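Local coordinates for protein uncharacterized ACR, COG1565 superfamily (Burkholderia thailandensis, PDB 4F3N) that is of uncertain function but binds S-adenosyl-L-homocysteine and is probably a methyltransferase, perhaps one that modifies protein arginines, at residues 217-221 and 277-282; 315-320 and 334-340. One frame throughout, in Å; residues are numbered along the deposited sequence.

Interaction 1: residues 217-221 and 277-282; sequences LDAMP and AAVAFV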
ATOM      1  N   LEU A 217       0.645   1.656  -1.181  1.00  9.16           N
ATOM      2  CA  LEU A 217       1.701   1.614  -2.195  1.00  8.99           C
ATOM      3  C   LEU A 217       1.629   0.354  -3.046  1.00  8.67           C
ATOM      4  O   LEU A 217       1.860   0.416  -4.307  1.00  9.18           O
ATOM      5  CB  LEU A 217       3.074   1.753  -1.564  1.00  8.89           C
ATOM      6  CG  LEU A 217       3.391   3.083  -0.846  1.00  9.38           C
ATOM      7  CD1 LEU A 217       4.780   2.988  -0.222  1.00  9.16           C
ATOM      8  CD2 LEU A 217       3.263   4.346  -1.727  1.00  9.73           C
ATOM      9  N   ASP A 218       1.216  -0.755  -2.417  1.00  8.44           N
ATOM     10  CA  ASP A 218       1.155  -2.052  -3.091  1.00  8.43           C
ATOM     11  C   ASP A 218       0.089  -2.121  -4.181  1.00  9.25           C
ATOM     12  O   ASP A 218       0.146  -3.023  -4.995  1.00  9.50           O
ATOM     13  CB  ASP A 218       0.988  -3.199  -2.089  1.00  8.42           C
ATOM     14  CG  ASP A 218      -0.314  -3.146  -1.348  1.00  8.73           C
ATOM     15  OD1 ASP A 218      -1.360  -3.049  -2.017  1.00  9.14           O
ATOM     16  OD2 ASP A 218      -0.325  -3.193  -0.081  1.00  8.28           O
ATOM     17  N   ALA A 219      -0.840  -1.167  -4.204  1.00  9.53           N
ATOM     18  CA  ALA A 219      -1.975  -1.226  -5.171  1.00 10.41           C
ATOM     19  C   ALA A 219      -1.851  -0.162  -6.237  1.00 10.81           C
ATOM     20  O   ALA A 219      -2.734  -0.024  -7.090  1.00 10.83           O
ATOM     21  CB  ALA A 219      -3.295  -1.070  -4.458  1.00 10.81           C
ATOM     22  N   MET A 220      -0.735   0.558  -6.210  1.00 10.84           N
ATOM     23  CA  MET A 220      -0.461   1.529  -7.273  1.00 10.83           C
ATOM     24  C   MET A 220       0.114   0.830  -8.515  1.00  9.95           C
ATOM     25  O   MET A 220       0.847  -0.157  -8.406  1.00  8.89           O
ATOM     26  CB  MET A 220       0.425   2.621  -6.754  1.00 11.86           C
ATOM     27  CG  MET A 220      -0.309   3.374  -5.657  1.00 13.38           C
ATOM     28  SD  MET A 220       0.577   4.751  -4.978  1.00 14.79           S
ATOM     29  CE  MET A 220      -0.549   5.323  -3.713  1.00 13.71           C
ATOM     30  N   PRO A 221      -0.284   1.300  -9.703  1.00  9.55           N
ATOM     31  CA  PRO A 221       0.074   0.552 -10.901  1.00  9.29           C
ATOM     32  C   PRO A 221       1.563   0.328 -11.032  1.00  9.21           C
ATOM     33  O   PRO A 221       2.366   1.228 -10.753  1.00  9.07           O
ATOM     34  CB  PRO A 221      -0.439   1.475 -12.025  1.00  9.60           C
ATOM     35  CG  PRO A 221      -1.592   2.165 -11.442  1.00 10.21           C
ATOM     36  CD  PRO A 221      -1.266   2.361  -9.992  1.00 10.35           C
ATOM     37  N   ALA A 277       4.763   4.631 -10.297  1.00  9.25           N
ATOM     38  CA  ALA A 277       3.587   5.331  -9.773  1.00  8.64           C
ATOM     39  C   ALA A 277       3.715   5.545  -8.279  1.00  8.44           C
ATOM     40  O   ALA A 277       3.373   6.602  -7.762  1.00  8.11           O
ATOM     41  CB  ALA A 277       2.293   4.594 -10.089  1.00  8.13           C
ATOM     42  N   ALA A 278       4.172   4.525  -7.582  1.00  8.51           N
ATOM     43  CA  ALA A 278       4.421   4.662  -6.137  1.00  9.04           C
ATOM     44  C   ALA A 278       5.492   5.670  -5.803  1.00  9.63           C
ATOM     45  O   ALA A 278       5.382   6.430  -4.825  1.00  8.92           O
ATOM     46  CB  ALA A 278       4.742   3.294  -5.515  1.00  8.97           C
ATOM     47  N   VAL A 279       6.579   5.642  -6.567  1.00  9.63           N
ATOM     48  CA  VAL A 279       7.631   6.625  -6.425  1.00 10.23           C
ATOM     49  C   VAL A 279       7.089   8.068  -6.609  1.00  9.73           C
ATOM     50  O   VAL A 279       7.387   8.986  -5.807  1.00 10.04           O
ATOM     51  CB  VAL A 279       8.853   6.275  -7.362  1.00 10.65           C
ATOM     52  CG1 VAL A 279       9.768   7.470  -7.563  1.00 11.56           C
ATOM     53  CG2 VAL A 279       9.625   5.099  -6.765  1.00 11.71           C
ATOM     54  N   ALA A 280       6.285   8.265  -7.658  1.00  9.37           N
ATOM     55  CA  ALA A 280       5.696   9.547  -7.989  1.00  9.31           C
ATOM     56  C   ALA A 280       4.859   9.991  -6.829  1.00  9.31           C
ATOM     57  O   ALA A 280       4.899  11.162  -6.437  1.00  9.19           O
ATOM     58  CB  ALA A 280       4.828   9.433  -9.234  1.00  9.06           C
ATOM     59  N   PHE A 281       4.115   9.035  -6.260  1.00  9.30           N
ATOM     60  CA  PHE A 281       3.235   9.339  -5.105  1.00  9.39           C
ATOM     61  C   PHE A 281       3.994   9.769  -3.871  1.00  9.32           C
ATOM     62  O   PHE A 281       3.653  10.771  -3.250  1.00  9.13           O
ATOM     63  CB  PHE A 281       2.384   8.113  -4.796  1.00  9.26           C
ATOM     64  CG  PHE A 281       1.484   8.267  -3.593  1.00  9.80           C
ATOM     65  CD1 PHE A 281       0.341   9.050  -3.656  1.00 10.85           C
ATOM     66  CD2 PHE A 281       1.773   7.624  -2.413  1.00 10.50           C
ATOM     67  CE1 PHE A 281      -0.474   9.211  -2.543  1.00 11.38           C
ATOM     68  CE2 PHE A 281       0.922   7.755  -1.302  1.00 10.94           C
ATOM     69  CZ  PHE A 281      -0.183   8.545  -1.373  1.00 10.73           C
ATOM     70  N   VAL A 282       5.049   9.043  -3.526  1.00  9.19           N
ATOM     71  CA  VAL A 282       5.862   9.389  -2.368  1.00  9.28           C
ATOM     72  C   VAL A 282       6.564  10.737  -2.561  1.00 10.25           C
ATOM     73  O   VAL A 282       6.601  11.556  -1.643  1.00  9.36           O
ATOM     74  CB  VAL A 282       6.823   8.264  -2.002  1.00  9.14           C
ATOM     75  CG1 VAL A 282       7.851   8.674  -0.898  1.00  9.32           C
ATOM     76  CG2 VAL A 282       5.995   7.061  -1.561  1.00  8.86           C
TER
HETATM   77  O   HOH W   1       4.049   1.621  -8.373  1.00  9.35           O
HETATM   78  O   HOH W   2       4.236   2.453 -12.321  1.00 10.72           O

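Interaction 2: residues 315-320 and 334-340; sequences TLMCHY and LQDITAH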
ATOM      1  N   THR A 315       7.023 -10.224  -7.815  1.00 15.15           N
ATOM      2  CA  THR A 315       6.109 -10.282  -6.679  1.00 14.56           C
ATOM      3  C   THR A 315       4.638 -10.086  -7.022  1.00 15.22           C
ATOM      4  O   THR A 315       3.798 -10.131  -6.119  1.00 15.73           O
ATOM      5  CB  THR A 315       6.479  -9.246  -5.616  1.00 14.34           C
ATOM      6  OG1 THR A 315       6.146  -7.903  -6.083  1.00 13.31           O
ATOM      7  CG2 THR A 315       7.960  -9.381  -5.260  1.00 13.94           C
ATOM      8  N   LEU A 316       4.301  -9.929  -8.305  1.00 14.94           N
ATOM      9  CA  LEU A 316       2.901  -9.678  -8.662  1.00 14.87           C
ATOM     10  C   LEU A 316       2.023 -10.793  -8.133  1.00 16.38           C
ATOM     11  O   LEU A 316       2.361 -11.975  -8.279  1.00 16.90           O
ATOM     12  CB  LEU A 316       2.744  -9.586 -10.182  1.00 14.88           C
ATOM     13  CG  LEU A 316       1.445  -8.947 -10.648  1.00 15.06           C
ATOM     14  CD1 LEU A 316       1.537  -7.434 -10.426  1.00 14.79           C
ATOM     15  CD2 LEU A 316       1.174  -9.272 -12.118  1.00 15.47           C
ATOM     16  N   MET A 317       0.908 -10.431  -7.512  1.00 16.16           N
ATOM     17  CA  MET A 317      -0.008 -11.435  -7.005  1.00 17.84           C
ATOM     18  C   MET A 317      -1.417 -10.899  -7.094  1.00 16.61           C
ATOM     19  O   MET A 317      -1.668  -9.731  -6.834  1.00 15.70           O
ATOM     20  CB  MET A 317       0.329 -11.832  -5.575  1.00 20.68           C
ATOM     21  CG  MET A 317      -0.301 -13.145  -5.109  1.00 24.33           C
ATOM     22  SD  MET A 317       0.042 -14.631  -6.093  1.00 29.49           S
ATOM     23  CE  MET A 317       1.818 -14.607  -6.412  1.00 29.98           C
ATOM     24  N   CYS A 318      -2.325 -11.787  -7.490  1.00 16.39           N
ATOM     25  CA  CYS A 318      -3.723 -11.487  -7.647  1.00 16.26           C
ATOM     26  C   CYS A 318      -4.540 -12.288  -6.630  1.00 16.94           C
ATOM     27  O   CYS A 318      -4.127 -13.373  -6.208  1.00 17.79           O
ATOM     28  CB  CYS A 318      -4.174 -11.823  -9.069  1.00 16.64           C
ATOM     29  SG  CYS A 318      -3.105 -11.096 -10.337  1.00 16.34           S
ATOM     30  N   HIS A 319      -5.680 -11.737  -6.242  1.00 17.39           N
ATOM     31  CA  HIS A 319      -6.559 -12.393  -5.286  1.00 18.93           C
ATOM     32  C   HIS A 319      -7.946 -12.373  -5.813  1.00 17.87           C
ATOM     33  O   HIS A 319      -8.536 -11.315  -5.926  1.00 16.18           O
ATOM     34  CB  HIS A 319      -6.508 -11.686  -3.932  1.00 21.32           C
ATOM     35  CG  HIS A 319      -5.118 -11.523  -3.411  1.00 24.15           C
ATOM     36  ND1 HIS A 319      -4.353 -10.460  -3.732  1.00 27.35           N
ATOM     37  CD2 HIS A 319      -4.341 -12.340  -2.613  1.00 27.38           C
ATOM     38  CE1 HIS A 319      -3.140 -10.599  -3.153  1.00 27.20           C
ATOM     39  NE2 HIS A 319      -3.134 -11.733  -2.471  1.00 26.61           N
ATOM     40  N   TYR A 320      -8.473 -13.561  -6.091  1.00 17.76           N
ATOM     41  CA  TYR A 320      -9.823 -13.725  -6.603  1.00 17.62           C
ATOM     42  C   TYR A 320     -10.583 -14.630  -5.630  1.00 18.56           C
ATOM     43  O   TYR A 320     -10.217 -15.795  -5.464  1.00 17.57           O
ATOM     44  CB  TYR A 320      -9.773 -14.324  -8.004  1.00 16.84           C
ATOM     45  CG  TYR A 320     -11.146 -14.614  -8.589  1.00 15.63           C
ATOM     46  CD1 TYR A 320     -12.061 -13.603  -8.790  1.00 15.32           C
ATOM     47  CD2 TYR A 320     -11.546 -15.915  -8.870  1.00 16.64           C
ATOM     48  CE1 TYR A 320     -13.334 -13.857  -9.305  1.00 15.40           C
ATOM     49  CE2 TYR A 320     -12.801 -16.167  -9.393  1.00 16.05           C
ATOM     50  CZ  TYR A 320     -13.706 -15.153  -9.584  1.00 16.23           C
ATOM     51  OH  TYR A 320     -14.984 -15.431 -10.109  1.00 16.42           O
ATOM     52  N   LEU A 334     -12.936  -7.901 -10.929  1.00 13.37           N
ATOM     53  CA  LEU A 334     -13.449  -8.737  -9.834  1.00 13.82           C
ATOM     54  C   LEU A 334     -12.363  -9.316  -8.943  1.00 14.30           C
ATOM     55  O   LEU A 334     -12.649 -10.066  -8.004  1.00 14.16           O
ATOM     56  CB  LEU A 334     -14.317  -9.875 -10.372  1.00 14.36           C
ATOM     57  CG  LEU A 334     -15.456  -9.477 -11.304  1.00 15.15           C
ATOM     58  CD1 LEU A 334     -16.246 -10.731 -11.726  1.00 15.37           C
ATOM     59  CD2 LEU A 334     -16.383  -8.449 -10.654  1.00 14.97           C
ATOM     60  N   GLN A 335     -11.096  -8.990  -9.230  1.00 13.96           N
ATOM     61  CA  GLN A 335     -10.015  -9.405  -8.388  1.00 14.23           C
ATOM     62  C   GLN A 335      -9.032  -8.247  -8.158  1.00 14.15           C
ATOM     63  O   GLN A 335      -8.970  -7.298  -8.954  1.00 13.04           O
ATOM     64  CB  GLN A 335      -9.292 -10.636  -8.983  1.00 14.13           C
ATOM     65  CG  GLN A 335      -8.566 -10.366 -10.305  1.00 14.01           C
ATOM     66  CD  GLN A 335      -7.630 -11.491 -10.701  1.00 14.33           C
ATOM     67  OE1 GLN A 335      -7.753 -12.639 -10.234  1.00 15.20           O
ATOM     68  NE2 GLN A 335      -6.672 -11.183 -11.591  1.00 13.41           N
ATOM     69  N   ASP A 336      -8.290  -8.372  -7.063  1.00 15.52           N
ATOM     70  CA  ASP A 336      -7.220  -7.454  -6.666  1.00 16.87           C
ATOM     71  C   ASP A 336      -5.972  -7.824  -7.466  1.00 15.23           C
ATOM     72  O   ASP A 336      -5.784  -8.975  -7.811  1.00 14.85           O
ATOM     73  CB  ASP A 336      -6.929  -7.718  -5.170  1.00 21.06           C
ATOM     74  CG  ASP A 336      -6.205  -6.622  -4.496  1.00 25.89           C
ATOM     75  OD1 ASP A 336      -5.864  -5.615  -5.150  1.00 30.15           O
ATOM     76  OD2 ASP A 336      -5.987  -6.790  -3.272  1.00 28.20           O
ATOM     77  N   ILE A 337      -5.120  -6.840  -7.731  1.00 13.22           N
ATOM     78  CA  ILE A 337      -3.799  -7.071  -8.306  1.00 12.69           C
ATOM     79  C   ILE A 337      -2.839  -6.216  -7.476  1.00 11.98           C
ATOM     80  O   ILE A 337      -3.074  -5.009  -7.314  1.00 11.32           O
ATOM     81  CB  ILE A 337      -3.677  -6.633  -9.794  1.00 12.30           C
ATOM     82  CG1 ILE A 337      -4.755  -7.325 -10.679  1.00 12.54           C
ATOM     83  CG2 ILE A 337      -2.261  -6.969 -10.293  1.00 12.25           C
ATOM     84  CD1 ILE A 337      -4.865  -6.779 -12.105  1.00 12.96           C
ATOM     85  N   THR A 338      -1.814  -6.827  -6.879  1.00 11.86           N
ATOM     86  CA  THR A 338      -0.879  -6.057  -6.058  1.00 12.12           C
ATOM     87  C   THR A 338       0.536  -6.468  -6.411  1.00 11.09           C
ATOM     88  O   THR A 338       0.770  -7.489  -6.999  1.00 10.21           O
ATOM     89  CB  THR A 338      -1.065  -6.296  -4.523  1.00 13.40           C
ATOM     90  OG1 THR A 338      -0.850  -7.678  -4.222  1.00 14.93           O
ATOM     91  CG2 THR A 338      -2.450  -5.891  -4.064  1.00 15.52           C
ATOM     92  N   ALA A 339       1.485  -5.641  -6.037  1.00 10.80           N
ATOM     93  CA  ALA A 339       2.879  -6.004  -6.114  1.00 10.46           C
ATOM     94  C   ALA A 339       3.474  -5.615  -4.784  1.00 10.72           C
ATOM     95  O   ALA A 339       2.986  -4.713  -4.149  1.00 10.65           O
ATOM     96  CB  ALA A 339       3.580  -5.227  -7.201  1.00 12.02           C
ATOM     97  N   HIS A 340       4.538  -6.268  -4.368  1.00 10.47           N
ATOM     98  CA  HIS A 340       5.244  -5.838  -3.152  1.00 10.47           C
ATOM     99  C   HIS A 340       5.920  -4.517  -3.395  1.00  9.79           C
ATOM    100  O   HIS A 340       6.093  -4.086  -4.539  1.00 10.70           O
ATOM    101  CB  HIS A 340       6.276  -6.871  -2.781  1.00 10.58           C
ATOM    102  CG  HIS A 340       5.717  -8.135  -2.186  1.00 11.37           C
ATOM    103  ND1 HIS A 340       4.547  -8.740  -2.617  1.00 11.55           N
ATOM    104  CD2 HIS A 340       6.215  -8.932  -1.173  1.00 11.89           C
ATOM    105  CE1 HIS A 340       4.326  -9.839  -1.875  1.00 11.90           C
ATOM    106  NE2 HIS A 340       5.347  -9.970  -1.003  1.00 12.83           N
TER
HETATM  107  O   HOH W   3       2.181  -8.879  -4.314  1.00 12.79           O

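Interaction 1: residues 217-221 and 277-282
Met220 and Phe281 form a Met-aromatic contact where the loop after strand 210-214, in a fold assigned to the S-adenosylmethionine-dependent methyltransferases, packs on helix 276-288. The thioether runs across the phenyl group at about a right angle and brings its methyl over the ring: Met220 CE stands 3.5 Å from the Phe281 ring centroid, only 13° off the normal, a CH-pi contact centred on one face. The sulfur trails behind, obliquely placed, with Met220 SD 3.8 Å from Phe281 CB. Beyond CG the methionine is fully extended (chi2 -178°), which carries its methyl past the CB of Ala278 to reach the phenylalanine one helical turn after Ala277. Leu217, from the short 3-10 segment 217-219, meets the same ring obliquely with a single branch, Leu217 CD2 lying 3.7 Å from Phe281 CD2. That methyl also touches Val282 CG2 at 3.9 Å, so one methyl touches two successive residues of the helix. Phe144 and Phe296 also meet the phenyl group, tying it to the apolar side chains of strands 140-144 and 293-298. Nearer the start of the helix the contact is made by small groups and bridged by water. The methyl of Ala277 packs on Met220 and Pro221, and no direct hydrogen bond crosses between the segments. Instead two waters each donate to the carbonyl of Pro221 and accept from a helix amide near the N-terminal end: one water, 2.9 Å from Pro221 O, takes Ala278 N; the other, 2.7 Å from Pro221 O, takes Ala277 N.

Interaction 2: residues 315-320 and 334-340
Thr315 OG1 is gripped twice: it accepts the backbone amide of His340, with Thr315 OG1 and His340 N 2.9 Å apart, and is hydrogen-bonded to the hydroxyl of Tyr306. Its chi1 of 72° sets the hydroxyl between backbone N and carbonyl carbon, facing segment 334-340, while Thr315 CB packs obliquely against the imidazole of His340. A water in the plane of that ring, at its edge, donates to Thr315 O (2.7 Å) and is hydrogen-bonded to His340 ND1. Further on, Met317 and Thr338 form a hydrogen-bonded antiparallel pair, with nearly straight bonds from Met317 N to Thr338 O (3.0 Å) and from Thr338 N to Met317 O (2.9 Å). The pair His319 and Asp336 is bonded more loosely, at 3.2 Å for His319 N to Asp336 O, the donor standing above the carbonyl plane. On this face the imidazole and carboxylate lie side by side, their planes 47° apart, and Thr338 OG1 comes to the ring edge; His319 ND1 is buried without a partner in the model. On the face of Cys318 and Ile337 the contacts are mainly apolar: Cys318 SG meets Ile337 CG1, and Leu316 CD1 from just before the strand reaches Ile337 CG2 at 3.8 Å. Gln335 runs out extended and lays its amide against Cys318 CB, held by His325 and Asp327, while Tyr320, bonded through OH to Pro48 O, turns a ring edge to Leu334 O. Such pairing is that of central antiparallel strands in a small mixed four-stranded sheet, whose His319 side chain lies about 7 Å from that of Thr113, which binds S-adenosyl-L-homocysteine, a ligand absent from this model.

Interactions 1 and 2 follow each other along the chain, their centres about 15 Å apart, and they meet directly: Asp218 O and Ala339 N are 3.1 Å apart, a probable hydrogen bond, and Asp218 also packs on Thr338. Interaction 1 joins a loop to a helix by methyl, sulfur and ring contacts, with water at one partly exposed end. Interaction 2 is the larger and more deeply buried, joining two neighbouring strands chiefly by backbone hydrogen bonds. Strand 336-342 is part of interaction 2 and also touches interaction 1, where Leu217 meets Val341. Each also lies near an S-adenosyl-L-homocysteine-binding residue, Asn214 close to interaction 1 and Thr113 close to interaction 2.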